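Local coordinates for protein putative alpha KG dependent 2,4-D dioxygenase (PDB 5J92) that probably acts as an iron(II)- and 2-oxoglutarate-dependent dioxygenase of the TfdA/TauD family, its physiological substrate not established, at residues Leu11-Ala16 / Ile20-His25; Glu40-Ser45 / Ala132-Leu137; Val50-Arg55 / Phe250-Glu255; Thr149-Met154 / Asp260-Asp265. All coordinates share one frame; numbering follows the deposited sequence.

Contact 1. Residues Leu11-Ala16 / Ile20-His25; sequences LNVEAA and IAARIH
Ala-21 opens the pairing on segment 20-25: its carbonyl O takes the backbone N-H of Ala-16 at 2.9 Å, beside the turn. Ala-22 lies opposite Ala-15 in a non-hydrogen-bonded pair, and its small CB lets the strands close to a CA-CA distance of 4.1 Å while it rests 3.7 Å from CG1 of Val-13. Arg-23 and Glu-14 form a hydrogen-bonded pair, N to O in both directions. The extended Arg-23 side chain carries NH1 past CB of Ala-16 to a water that accepts from NH1 and lies within hydrogen-bonding distance of Glu-14 O. Ile-24 turns to the face of Val-13 and Ala-22, where its CD1 meets CD1 of Leu-11; Leu-11 in turn packs on helix 35-47, while Tyr-48 lies against Val-13 and Ala-22. His-25 returns to the face of Glu-14, and its NE2 donates to Glu-14 OE1 at 2.7 Å, the oxygen lying near the ring plane. With CG anti to the backbone N (chi1 174°), the extended Glu-14 chain stands out from the sheet, and the His-25 ring leans along the strand to meet OE1; such a partner would probably favour a protonated ring. A second water joins Asn-12 N to His-25 O. This is an antiparallel beta hairpin, with strand 12-15 at the margin of the six-stranded mixed sheet of the family's double-stranded beta-helix fold.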
loop_
_atom_site.group_PDB
_atom_site.type_symbol
_atom_site.label_atom_id
_atom_site.label_comp_id
_atom_site.label_asym_id
_atom_site.label_seq_id
_atom_site.Cartn_x
_atom_site.Cartn_y
_atom_site.Cartn_z
ATOM N N LEU A 11 -2.534 -17.843 -33.758
ATOM C CA LEU A 11 -1.338 -17.439 -33.037
ATOM C C LEU A 11 -0.899 -18.537 -32.080
ATOM O O LEU A 11 -1.727 -19.259 -31.519
ATOM C CB LEU A 11 -1.582 -16.153 -32.258
ATOM C CG LEU A 11 -1.750 -14.870 -33.058
ATOM C CD1 LEU A 11 -2.065 -13.745 -32.091
ATOM C CD2 LEU A 11 -0.486 -14.583 -33.844
ATOM N N ASN A 12 0.414 -18.688 -31.932
ATOM C CA ASN A 12 0.981 -19.679 -31.022
ATOM C C ASN A 12 1.051 -19.030 -29.647
ATOM O O ASN A 12 2.055 -18.435 -29.259
ATOM C CB ASN A 12 2.339 -20.144 -31.535
ATOM C CG ASN A 12 2.974 -21.217 -30.656
ATOM O OD1 ASN A 12 2.431 -21.590 -29.611
ATOM N ND2 ASN A 12 4.118 -21.742 -31.100
ATOM N N VAL A 13 -0.038 -19.163 -28.889
ATOM C CA VAL A 13 -0.199 -18.495 -27.602
ATOM C C VAL A 13 0.100 -19.480 -26.484
ATOM O O VAL A 13 -0.493 -20.563 -26.436
ATOM C CB VAL A 13 -1.618 -17.926 -27.455
ATOM C CG1 VAL A 13 -1.756 -17.210 -26.101
ATOM C CG2 VAL A 13 -1.917 -16.997 -28.603
ATOM N N GLU A 14 0.985 -19.093 -25.559
ATOM C CA GLU A 14 1.353 -19.918 -24.408
ATOM C C GLU A 14 1.176 -19.093 -23.144
ATOM O O GLU A 14 1.911 -18.123 -22.929
ATOM C CB GLU A 14 2.793 -20.429 -24.507
ATOM C CG GLU A 14 3.238 -21.167 -23.256
ATOM C CD GLU A 14 4.729 -21.539 -23.256
ATOM O OE1 GLU A 14 5.514 -20.977 -24.048
ATOM O OE2 GLU A 14 5.124 -22.374 -22.425
ATOM N N ALA A 15 0.239 -19.505 -22.291
ATOM C CA ALA A 15 -0.061 -18.747 -21.075
ATOM C C ALA A 15 1.164 -18.673 -20.175
ATOM O O ALA A 15 1.826 -19.685 -19.926
ATOM C CB ALA A 15 -1.227 -19.396 -20.332
ATOM N N ALA A 16 1.477 -17.463 -19.697
ATOM C CA ALA A 16 2.489 -17.267 -18.660
ATOM C C ALA A 16 1.865 -17.126 -17.284
ATOM O O ALA A 16 2.576 -17.143 -16.267
ATOM C CB ALA A 16 3.330 -16.017 -18.965
ATOM N N ILE A 20 -3.575 -13.226 -16.998
ATOM C CA ILE A 20 -2.995 -11.892 -17.155
ATOM C C ILE A 20 -2.061 -11.816 -18.356
ATOM O O ILE A 20 -2.068 -10.826 -19.088
ATOM C CB ILE A 20 -2.252 -11.463 -15.875
ATOM C CG1 ILE A 20 -3.221 -11.364 -14.700
ATOM C CG2 ILE A 20 -1.537 -10.116 -16.115
ATOM C CD1 ILE A 20 -2.530 -11.090 -13.378
ATOM N N ALA A 21 -1.221 -12.833 -18.551
ATOM C CA ALA A 21 -0.089 -12.716 -19.453
ATOM C C ALA A 21 0.080 -13.985 -20.271
ATOM O O ALA A 21 -0.183 -15.093 -19.795
ATOM C CB ALA A 21 1.212 -12.433 -18.682
ATOM N N ALA A 22 0.544 -13.807 -21.506
ATOM C CA ALA A 22 0.843 -14.928 -22.382
ATOM C C ALA A 22 1.984 -14.554 -23.313
ATOM O O ALA A 22 2.102 -13.401 -23.744
ATOM C CB ALA A 22 -0.372 -15.340 -23.218
ATOM N N ARG A 23 2.783 -15.557 -23.661
ATOM C CA ARG A 23 3.782 -15.429 -24.708
ATOM C C ARG A 23 3.172 -15.763 -26.062
ATOM O O ARG A 23 2.280 -16.616 -26.182
ATOM C CB ARG A 23 4.976 -16.354 -24.440
ATOM C CG ARG A 23 5.892 -15.840 -23.321
ATOM C CD ARG A 23 7.128 -16.721 -23.100
ATOM N NE ARG A 23 8.070 -16.072 -22.184
ATOM C CZ ARG A 23 7.940 -16.043 -20.863
ATOM N NH1 ARG A 23 6.912 -16.660 -20.279
ATOM N NH2 ARG A 23 8.844 -15.416 -20.119
ATOM N N ILE A 24 3.651 -15.069 -27.087
ATOM C CA ILE A 24 3.239 -15.319 -28.455
ATOM C C ILE A 24 4.506 -15.652 -29.216
ATOM O O ILE A 24 5.381 -14.796 -29.388
ATOM C CB ILE A 24 2.516 -14.117 -29.068
ATOM C CG1 ILE A 24 1.172 -13.941 -28.360
ATOM C CG2 ILE A 24 2.298 -14.357 -30.542
ATOM C CD1 ILE A 24 0.456 -12.702 -28.741
ATOM N N HIS A 25 4.632 -16.906 -29.608
ATOM C CA HIS A 25 5.821 -17.409 -30.264
ATOM C C HIS A 25 5.645 -17.321 -31.764
ATOM O O HIS A 25 4.542 -17.134 -32.271
ATOM C CB HIS A 25 6.083 -18.867 -29.872
ATOM C CG HIS A 25 6.216 -19.081 -28.403
ATOM N ND1 HIS A 25 7.350 -18.729 -27.699
ATOM C CD2 HIS A 25 5.373 -19.643 -27.505
ATOM C CE1 HIS A 25 7.187 -19.041 -26.425
ATOM N NE2 HIS A 25 5.994 -19.596 -26.282
HETATM O O HOH W 1 2.078 -17.251 -33.737
HETATM O O HOH W 2 4.567 -18.309 -21.501
#

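Contact 2. Residues Glu40-Ser45 / Ala132-Leu137; sequences EIEQAS and ARYSFL
Tyr-134 reaches from its strand to the helix that holds Ser-45, and its phenol OH donates to Ser-45 OG at 2.8 Å. The serine oxygen lies at the ring edge, near the ring plane, while Ser-45 CB sits 3.9 Å from Tyr-134 CE1. Ser-45 OG is placed between its backbone N and carbonyl carbon (chi1 75°), which turns it back over the helix to donate to Glu-42 O at 2.6 Å. One small hydroxyl thus accepts from the tyrosine and donates its own hydrogen to a carbonyl one turn back in the helix, which should restrain the rotation of both hydroxyls in this buried setting. Helix 35-47 here lies against one face of the six-stranded sheet of the double-stranded beta-helix fold, and a tyrosine is long enough to span, with a polar end, the 9.6 Å between the CA atoms of Ser-45 and Tyr-134. Glu-42 borders the phenol with its aliphatic part, CG lying 4.3 Å from Tyr-134 OH; its carboxylate forms a salt bridge with Arg-298. The tyrosine ring also packs on Met-263 of the adjacent strand.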
loop_
_atom_site.group_PDB
_atom_site.type_symbol
_atom_site.label_atom_id
_atom_site.label_comp_id
_atom_site.label_asym_id
_atom_site.label_seq_id
_atom_site.Cartn_x
_atom_site.Cartn_y
_atom_site.Cartn_z
ATOM N N GLU A 40 -5.530 -10.542 -34.832
ATOM C CA GLU A 40 -5.369 -11.686 -33.937
ATOM C C GLU A 40 -4.689 -11.281 -32.635
ATOM O O GLU A 40 -5.120 -11.689 -31.548
ATOM C CB GLU A 40 -4.573 -12.803 -34.622
ATOM C CG GLU A 40 -5.367 -13.637 -35.616
ATOM C CD GLU A 40 -4.516 -14.682 -36.333
ATOM O OE1 GLU A 40 -3.317 -14.424 -36.591
ATOM O OE2 GLU A 40 -5.052 -15.767 -36.640
ATOM N N ILE A 41 -3.636 -10.461 -32.719
ATOM C CA ILE A 41 -2.964 -10.000 -31.506
ATOM C C ILE A 41 -3.927 -9.183 -30.648
ATOM O O ILE A 41 -3.995 -9.366 -29.426
ATOM C CB ILE A 41 -1.694 -9.200 -31.868
ATOM C CG1 ILE A 41 -0.661 -10.136 -32.530
ATOM C CG2 ILE A 41 -1.099 -8.551 -30.636
ATOM C CD1 ILE A 41 0.603 -9.449 -32.973
ATOM N N GLU A 42 -4.699 -8.284 -31.270
ATOM C CA GLU A 42 -5.701 -7.540 -30.511
ATOM C C GLU A 42 -6.649 -8.492 -29.787
ATOM O O GLU A 42 -6.905 -8.340 -28.589
ATOM C CB GLU A 42 -6.481 -6.594 -31.436
ATOM C CG GLU A 42 -5.610 -5.470 -31.975
ATOM C CD GLU A 42 -6.346 -4.500 -32.886
ATOM O OE1 GLU A 42 -7.306 -4.908 -33.576
ATOM O OE2 GLU A 42 -5.935 -3.324 -32.935
ATOM N N GLN A 43 -7.140 -9.516 -30.488
ATOM C CA GLN A 43 -8.042 -10.466 -29.844
ATOM C C GLN A 43 -7.345 -11.191 -28.700
ATOM O O GLN A 43 -7.919 -11.355 -27.619
ATOM C CB GLN A 43 -8.582 -11.457 -30.872
ATOM C CG GLN A 43 -9.483 -10.821 -31.918
ATOM C CD GLN A 43 -10.669 -10.078 -31.317
ATOM O OE1 GLN A 43 -10.876 -8.893 -31.586
ATOM N NE2 GLN A 43 -11.455 -10.777 -30.499
ATOM N N ALA A 44 -6.093 -11.602 -28.905
ATOM C CA ALA A 44 -5.349 -12.255 -27.832
ATOM C C ALA A 44 -5.181 -11.333 -26.628
ATOM O O ALA A 44 -5.211 -11.794 -25.485
ATOM C CB ALA A 44 -3.986 -12.731 -28.343
ATOM N N SER A 45 -4.983 -10.027 -26.861
ATOM C CA SER A 45 -4.876 -9.098 -25.740
ATOM C C SER A 45 -6.180 -8.994 -24.956
ATOM O O SER A 45 -6.146 -8.724 -23.754
ATOM C CB SER A 45 -4.446 -7.711 -26.220
ATOM O OG SER A 45 -5.513 -7.028 -26.870
ATOM N N ALA A 132 -3.183 6.247 -22.329
ATOM C CA ALA A 132 -2.508 5.276 -23.168
ATOM C C ALA A 132 -3.438 4.122 -23.505
ATOM O O ALA A 132 -4.355 3.791 -22.747
ATOM C CB ALA A 132 -1.267 4.718 -22.461
ATOM N N ARG A 133 -3.206 3.524 -24.672
ATOM C CA ARG A 133 -3.848 2.257 -24.994
ATOM C C ARG A 133 -2.876 1.134 -24.626
ATOM O O ARG A 133 -2.828 0.713 -23.474
ATOM C CB ARG A 133 -4.243 2.206 -26.470
ATOM C CG ARG A 133 -5.019 0.950 -26.868
ATOM C CD ARG A 133 -5.531 1.055 -28.295
ATOM N NE ARG A 133 -6.608 2.039 -28.410
ATOM C CZ ARG A 133 -7.085 2.503 -29.559
ATOM N NH1 ARG A 133 -6.578 2.088 -30.714
ATOM N NH2 ARG A 133 -8.074 3.389 -29.553
ATOM N N TYR A 134 -2.069 0.683 -25.572
ATOM C CA TYR A 134 -1.025 -0.297 -25.315
ATOM C C TYR A 134 0.297 0.410 -25.057
ATOM O O TYR A 134 0.642 1.379 -25.744
ATOM C CB TYR A 134 -0.857 -1.242 -26.498
ATOM C CG TYR A 134 -2.080 -2.062 -26.851
ATOM C CD1 TYR A 134 -2.371 -3.230 -26.161
ATOM C CD2 TYR A 134 -2.938 -1.674 -27.884
ATOM C CE1 TYR A 134 -3.475 -3.994 -26.477
ATOM C CE2 TYR A 134 -4.057 -2.429 -28.206
ATOM C CZ TYR A 134 -4.314 -3.595 -27.499
ATOM O OH TYR A 134 -5.406 -4.380 -27.793
ATOM N N SER A 135 1.047 -0.099 -24.087
ATOM C CA SER A 135 2.436 0.288 -23.889
ATOM C C SER A 135 3.334 -0.876 -24.286
ATOM O O SER A 135 2.928 -2.039 -24.218
ATOM C CB SER A 135 2.692 0.698 -22.434
ATOM O OG SER A 135 1.966 1.879 -22.094
ATOM N N PHE A 136 4.554 -0.556 -24.730
ATOM C CA PHE A 136 5.505 -1.540 -25.231
ATOM C C PHE A 136 6.865 -1.292 -24.597
ATOM O O PHE A 136 7.327 -0.145 -24.529
ATOM C CB PHE A 136 5.638 -1.469 -26.760
ATOM C CG PHE A 136 4.328 -1.545 -27.502
ATOM C CD1 PHE A 136 3.493 -0.432 -27.589
ATOM C CD2 PHE A 136 3.940 -2.724 -28.130
ATOM C CE1 PHE A 136 2.294 -0.494 -28.264
ATOM C CE2 PHE A 136 2.734 -2.796 -28.814
ATOM C CZ PHE A 136 1.914 -1.673 -28.894
ATOM N N LEU A 137 7.511 -2.374 -24.151
ATOM C CA LEU A 137 8.826 -2.322 -23.526
ATOM C C LEU A 137 9.678 -3.425 -24.132
ATOM O O LEU A 137 9.314 -4.601 -24.055
ATOM C CB LEU A 137 8.737 -2.512 -22.006
ATOM C CG LEU A 137 8.675 -1.321 -21.049
ATOM C CD1 LEU A 137 8.647 -1.804 -19.595
ATOM C CD2 LEU A 137 9.821 -0.343 -21.285
#

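Contact 3. Residues Val50-Arg55 / Phe250-Glu255; sequences VLIFPR and FVYSHE
Strands 50-53 and 251-254 belong to different sheets and face each other at side-chain distance, Ile-52 and His-254 being the nearest pair with CA atoms 9.4 Å apart. Ile-52 reaches across with its delta methyl: CD1 lies 3.6 Å from His-254 CE1 and 3.7 Å from Tyr-252 OH, meeting both rings at an oblique slant. CG1 follows along the imidazole, 3.8 Å from the same CE1, the two side chains passing in opposite directions. The two sheets form the sandwich of the double-stranded beta-helix, and a branched aliphatic residue suits this buried interface. Tyr-252 and His-254, two apart on one strand, both point into it. Each has CG anti to the backbone N (for His-254, chi1 -175°), and this shared setting brings Tyr-252 OH to His-254 ND1 at 2.7 Å in a hydrogen bond whose donor may be either atom. The opposite ring nitrogen, His-254 NE2, is bonded to Asp-260 OD2, which leaves the imidazole held at both nitrogens and probably little able to rotate. Val-262 adds a further apolar neighbour to both Ile-52 and His-254.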
loop_
_atom_site.group_PDB
_atom_site.type_symbol
_atom_site.label_atom_id
_atom_site.label_comp_id
_atom_site.label_asym_id
_atom_site.label_seq_id
_atom_site.Cartn_x
_atom_site.Cartn_y
_atom_site.Cartn_z
ATOM N N VAL A 50 -1.458 -8.699 -21.038
ATOM C CA VAL A 50 0.003 -8.642 -21.145
ATOM C C VAL A 50 0.428 -9.700 -22.153
ATOM O O VAL A 50 0.158 -10.892 -21.958
ATOM C CB VAL A 50 0.715 -8.881 -19.802
ATOM C CG1 VAL A 50 2.260 -8.816 -19.988
ATOM C CG2 VAL A 50 0.252 -7.895 -18.728
ATOM N N LEU A 51 1.060 -9.265 -23.247
ATOM C CA LEU A 51 1.572 -10.156 -24.276
ATOM C C LEU A 51 3.088 -10.002 -24.370
ATOM O O LEU A 51 3.612 -8.874 -24.423
ATOM C CB LEU A 51 0.914 -9.864 -25.637
ATOM C CG LEU A 51 -0.597 -10.102 -25.750
ATOM C CD1 LEU A 51 -1.114 -9.681 -27.122
ATOM C CD2 LEU A 51 -0.918 -11.569 -25.517
ATOM N N ILE A 52 3.775 -11.134 -24.399
ATOM C CA ILE A 52 5.234 -11.211 -24.385
ATOM C C ILE A 52 5.671 -11.841 -25.696
ATOM O O ILE A 52 5.296 -12.985 -25.994
ATOM C CB ILE A 52 5.740 -12.056 -23.205
ATOM C CG1 ILE A 52 5.224 -11.489 -21.889
ATOM C CG2 ILE A 52 7.249 -12.178 -23.249
ATOM C CD1 ILE A 52 4.850 -12.576 -20.904
ATOM N N PHE A 53 6.472 -11.118 -26.468
ATOM C CA PHE A 53 7.038 -11.663 -27.699
ATOM C C PHE A 53 8.523 -11.922 -27.462
ATOM O O PHE A 53 9.322 -10.972 -27.417
ATOM C CB PHE A 53 6.825 -10.696 -28.870
ATOM C CG PHE A 53 5.385 -10.283 -29.063
ATOM C CD1 PHE A 53 4.856 -9.203 -28.360
ATOM C CD2 PHE A 53 4.562 -10.962 -29.948
ATOM C CE1 PHE A 53 3.536 -8.816 -28.528
ATOM C CE2 PHE A 53 3.241 -10.579 -30.131
ATOM C CZ PHE A 53 2.728 -9.506 -29.425
ATOM N N PRO A 54 8.937 -13.169 -27.259
ATOM C CA PRO A 54 10.340 -13.431 -26.916
ATOM C C PRO A 54 11.285 -13.148 -28.075
ATOM O O PRO A 54 10.920 -13.248 -29.248
ATOM C CB PRO A 54 10.352 -14.930 -26.564
ATOM C CG PRO A 54 8.912 -15.283 -26.260
ATOM C CD PRO A 54 8.101 -14.381 -27.178
ATOM N N ARG A 55 12.520 -12.791 -27.722
ATOM C CA ARG A 55 13.660 -12.806 -28.646
ATOM C C ARG A 55 13.392 -11.977 -29.909
ATOM O O ARG A 55 13.524 -12.446 -31.043
ATOM C CB ARG A 55 14.042 -14.256 -28.986
ATOM C CG ARG A 55 14.493 -15.051 -27.758
ATOM C CD ARG A 55 14.591 -16.570 -27.987
ATOM N NE ARG A 55 13.292 -17.247 -27.882
ATOM C CZ ARG A 55 12.745 -17.690 -26.744
ATOM N NH1 ARG A 55 11.554 -18.290 -26.759
ATOM N NH2 ARG A 55 13.382 -17.532 -25.587
ATOM N N PHE A 250 -4.203 -11.214 -8.019
ATOM C CA PHE A 250 -4.494 -10.361 -9.162
ATOM C C PHE A 250 -3.232 -9.912 -9.888
ATOM O O PHE A 250 -3.326 -9.101 -10.813
ATOM C CB PHE A 250 -5.292 -9.123 -8.723
ATOM C CG PHE A 250 -6.545 -9.443 -7.972
ATOM C CD1 PHE A 250 -7.476 -10.340 -8.488
ATOM C CD2 PHE A 250 -6.766 -8.897 -6.713
ATOM C CE1 PHE A 250 -8.622 -10.642 -7.780
ATOM C CE2 PHE A 250 -7.920 -9.186 -6.000
ATOM C CZ PHE A 250 -8.852 -10.067 -6.538
ATOM N N VAL A 251 -2.056 -10.410 -9.490
ATOM C CA VAL A 251 -0.777 -9.876 -9.951
ATOM C C VAL A 251 0.026 -10.950 -10.677
ATOM O O VAL A 251 0.087 -12.107 -10.239
ATOM C CB VAL A 251 0.036 -9.295 -8.778
ATOM C CG1 VAL A 251 1.459 -8.933 -9.235
ATOM C CG2 VAL A 251 -0.695 -8.044 -8.240
ATOM N N TYR A 252 0.622 -10.555 -11.803
ATOM C CA TYR A 252 1.643 -11.325 -12.506
ATOM C C TYR A 252 2.949 -10.538 -12.463
ATOM O O TYR A 252 2.980 -9.363 -12.840
ATOM C CB TYR A 252 1.232 -11.599 -13.963
ATOM C CG TYR A 252 2.367 -12.046 -14.872
ATOM C CD1 TYR A 252 2.947 -13.301 -14.730
ATOM C CD2 TYR A 252 2.859 -11.212 -15.870
ATOM C CE1 TYR A 252 3.978 -13.707 -15.565
ATOM C CE2 TYR A 252 3.906 -11.606 -16.709
ATOM C CZ TYR A 252 4.455 -12.863 -16.546
ATOM O OH TYR A 252 5.484 -13.288 -17.356
ATOM N N SER A 253 4.013 -11.182 -12.005
ATOM C CA SER A 253 5.341 -10.580 -11.939
ATOM C C SER A 253 6.185 -11.104 -13.102
ATOM O O SER A 253 6.440 -12.312 -13.202
ATOM C CB SER A 253 5.998 -10.895 -10.591
ATOM O OG SER A 253 7.258 -10.244 -10.466
ATOM N N HIS A 254 6.592 -10.216 -14.000
ATOM C CA HIS A 254 7.312 -10.658 -15.185
ATOM C C HIS A 254 8.810 -10.665 -14.914
ATOM O O HIS A 254 9.412 -9.604 -14.691
ATOM C CB HIS A 254 7.001 -9.783 -16.395
ATOM C CG HIS A 254 7.637 -10.281 -17.653
ATOM N ND1 HIS A 254 7.250 -11.461 -18.258
ATOM C CD2 HIS A 254 8.657 -9.791 -18.394
ATOM C CE1 HIS A 254 7.989 -11.657 -19.336
ATOM N NE2 HIS A 254 8.851 -10.660 -19.439
ATOM N N GLU A 255 9.409 -11.862 -14.952
ATOM C CA GLU A 255 10.863 -12.008 -14.929
ATOM C C GLU A 255 11.387 -11.793 -16.343
ATOM O O GLU A 255 11.118 -12.595 -17.244
ATOM C CB GLU A 255 11.272 -13.383 -14.400
ATOM C CG GLU A 255 10.943 -13.614 -12.931
ATOM C CD GLU A 255 11.814 -12.791 -12.000
ATOM O OE1 GLU A 255 12.853 -12.256 -12.447
ATOM O OE2 GLU A 255 11.456 -12.667 -10.812
#

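Contact 4. Residues Thr149-Met154 / Asp260-Asp265; sequences TQFADM and DLVMWD
Strands 149-153 and 261-265 lie in separate sheets, with no backbone pairing between them; their nearest CA atoms, those of Phe-151 and Trp-264, are 8.7 Å apart. Phe-151 bridges the space. Its CE1 stands over one face of the indole, 3.5 Å from both CG and CD2 of Trp-264, toward the rim of the ring system. The two side chains cross at about a right angle, yet the phenyl and the five-membered ring meet obliquely, their planes 57° apart. Trp-264 has CG between its backbone N and carbonyl carbon (chi1 72°), a setting that lays the indole face across the path of the phenyl. Beside it, Phe-151 CZ touches CG1 of Val-262 at 4.1 Å, the two side chains coming from opposite directions, and the short branched valine leaves the phenyl room to reach the indole. Trp-264 also meets His-271, an iron ligand, the nearest atom of its side chain being about 5 Å from the iron(II) ion. The contact is purely apolar, which implies that dispersion and shape hold the sheets together here and set apolar ring surface against His-271, probably helping to position that ligand.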
loop_
_atom_site.group_PDB
_atom_site.type_symbol
_atom_site.label_atom_id
_atom_site.label_comp_id
_atom_site.label_asym_id
_atom_site.label_seq_id
_atom_site.Cartn_x
_atom_site.Cartn_y
_atom_site.Cartn_z
ATOM N N THR A 149 8.859 -6.303 -13.968
ATOM C CA THR A 149 7.675 -5.479 -14.162
ATOM C C THR A 149 6.483 -6.318 -13.718
ATOM O O THR A 149 6.371 -7.484 -14.102
ATOM C CB THR A 149 7.504 -5.023 -15.614
ATOM O OG1 THR A 149 8.704 -4.406 -16.072
ATOM C CG2 THR A 149 6.377 -3.987 -15.718
ATOM N N GLN A 150 5.641 -5.749 -12.866
ATOM C CA GLN A 150 4.496 -6.451 -12.320
ATOM C C GLN A 150 3.212 -5.851 -12.875
ATOM O O GLN A 150 3.137 -4.646 -13.140
ATOM C CB GLN A 150 4.491 -6.394 -10.785
ATOM C CG GLN A 150 5.744 -6.979 -10.158
ATOM C CD GLN A 150 5.644 -7.152 -8.645
ATOM O OE1 GLN A 150 4.962 -6.389 -7.949
ATOM N NE2 GLN A 150 6.334 -8.171 -8.129
ATOM N N PHE A 151 2.207 -6.710 -13.062
ATOM C CA PHE A 151 0.955 -6.324 -13.700
ATOM C C PHE A 151 -0.197 -6.799 -12.836
ATOM O O PHE A 151 -0.244 -7.972 -12.453
ATOM C CB PHE A 151 0.842 -6.905 -15.119
ATOM C CG PHE A 151 1.936 -6.452 -16.039
ATOM C CD1 PHE A 151 1.805 -5.265 -16.746
ATOM C CD2 PHE A 151 3.109 -7.198 -16.176
ATOM C CE1 PHE A 151 2.816 -4.825 -17.596
ATOM C CE2 PHE A 151 4.127 -6.771 -17.019
ATOM C CZ PHE A 151 3.978 -5.576 -17.732
ATOM N N ALA A 152 -1.126 -5.896 -12.546
ATOM C CA ALA A 152 -2.283 -6.198 -11.717
ATOM C C ALA A 152 -3.543 -6.139 -12.565
ATOM O O ALA A 152 -3.809 -5.127 -13.229
ATOM C CB ALA A 152 -2.369 -5.239 -10.531
ATOM N N ASP A 153 -4.314 -7.224 -12.542
ATOM C CA ASP A 153 -5.490 -7.363 -13.406
ATOM C C ASP A 153 -6.682 -6.627 -12.791
ATOM O O ASP A 153 -7.261 -7.090 -11.802
ATOM C CB ASP A 153 -5.801 -8.841 -13.613
ATOM C CG ASP A 153 -6.883 -9.080 -14.679
ATOM O OD1 ASP A 153 -7.672 -8.147 -14.979
ATOM O OD2 ASP A 153 -6.930 -10.222 -15.203
ATOM N N MET A 154 -7.050 -5.478 -13.371
ATOM C CA MET A 154 -8.185 -4.702 -12.874
ATOM C C MET A 154 -9.540 -5.322 -13.224
ATOM O O MET A 154 -10.556 -4.938 -12.620
ATOM C CB MET A 154 -8.134 -3.271 -13.424
ATOM C CG MET A 154 -6.905 -2.468 -12.990
ATOM S SD MET A 154 -6.778 -2.306 -11.199
ATOM C CE MET A 154 -5.594 -3.563 -10.826
ATOM N N ASP A 260 12.974 -9.638 -24.701
ATOM C CA ASP A 260 11.535 -9.742 -24.545
ATOM C C ASP A 260 10.913 -8.447 -25.060
ATOM O O ASP A 260 11.347 -7.351 -24.685
ATOM C CB ASP A 260 11.146 -9.896 -23.075
ATOM C CG ASP A 260 11.184 -11.330 -22.563
ATOM O OD1 ASP A 260 11.381 -12.289 -23.332
ATOM O OD2 ASP A 260 10.976 -11.473 -21.341
ATOM N N LEU A 261 9.895 -8.560 -25.901
ATOM C CA LEU A 261 9.017 -7.433 -26.197
ATOM C C LEU A 261 7.722 -7.670 -25.433
ATOM O O LEU A 261 6.985 -8.620 -25.726
ATOM C CB LEU A 261 8.768 -7.292 -27.697
ATOM C CG LEU A 261 8.342 -5.925 -28.244
ATOM C CD1 LEU A 261 8.095 -6.019 -29.737
ATOM C CD2 LEU A 261 7.103 -5.388 -27.569
ATOM N N VAL A 262 7.436 -6.808 -24.466
ATOM C CA VAL A 262 6.245 -6.942 -23.635
ATOM C C VAL A 262 5.301 -5.803 -23.989
ATOM O O VAL A 262 5.676 -4.622 -23.927
ATOM C CB VAL A 262 6.571 -6.949 -22.134
ATOM C CG1 VAL A 262 5.271 -7.011 -21.313
ATOM C CG2 VAL A 262 7.471 -8.129 -21.797
ATOM N N MET A 263 4.090 -6.176 -24.384
ATOM C CA MET A 263 3.028 -5.263 -24.772
ATOM C C MET A 263 1.887 -5.442 -23.789
ATOM O O MET A 263 1.471 -6.580 -23.530
ATOM C CB MET A 263 2.598 -5.563 -26.214
ATOM C CG MET A 263 1.207 -5.163 -26.621
ATOM S SD MET A 263 0.898 -5.857 -28.260
ATOM C CE MET A 263 -0.657 -5.069 -28.670
ATOM N N TRP A 264 1.434 -4.339 -23.167
ATOM C CA TRP A 264 0.364 -4.449 -22.183
ATOM C C TRP A 264 -0.710 -3.395 -22.411
ATOM O O TRP A 264 -0.440 -2.281 -22.876
ATOM C CB TRP A 264 0.896 -4.398 -20.726
ATOM C CG TRP A 264 1.399 -3.054 -20.223
ATOM C CD1 TRP A 264 0.671 -2.069 -19.605
ATOM C CD2 TRP A 264 2.744 -2.583 -20.270
ATOM N NE1 TRP A 264 1.486 -0.996 -19.284
ATOM C CE2 TRP A 264 2.766 -1.294 -19.678
ATOM C CE3 TRP A 264 3.939 -3.116 -20.765
ATOM C CZ2 TRP A 264 3.929 -0.551 -19.561
ATOM C CZ3 TRP A 264 5.098 -2.361 -20.650
ATOM C CH2 TRP A 264 5.084 -1.096 -20.057
ATOM N N ASP A 265 -1.942 -3.792 -22.101
ATOM C CA ASP A 265 -3.142 -2.985 -22.332
ATOM C C ASP A 265 -3.440 -2.205 -21.054
ATOM O O ASP A 265 -3.920 -2.761 -20.066
ATOM C CB ASP A 265 -4.291 -3.897 -22.759
ATOM C CG ASP A 265 -5.528 -3.129 -23.238
ATOM O OD1 ASP A 265 -5.629 -1.909 -22.974
ATOM O OD2 ASP A 265 -6.390 -3.758 -23.901
#

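How the contacts relate
From the N terminus, contact 1 closes first, a tight hairpin whose second strand then pairs with strand 50-53 of contact 3. Helix 35-47 follows and supplies one side of contact 2, which closes a long loop on reaching strand 132-139. Contact 3 opens before that loop ends and closes much later at strand 251-254, so contacts 2 and 3 cross. Contact 4 opens at 149-154, after contact 2 is complete, and ends at 260-265, beyond contact 3, which it likewise crosses. Contact 2 ties the helix to the six-stranded sheet, whereas contacts 3 and 4 join that sheet to the three-stranded one; Val-50 packing on Phe-151 connects these two directly.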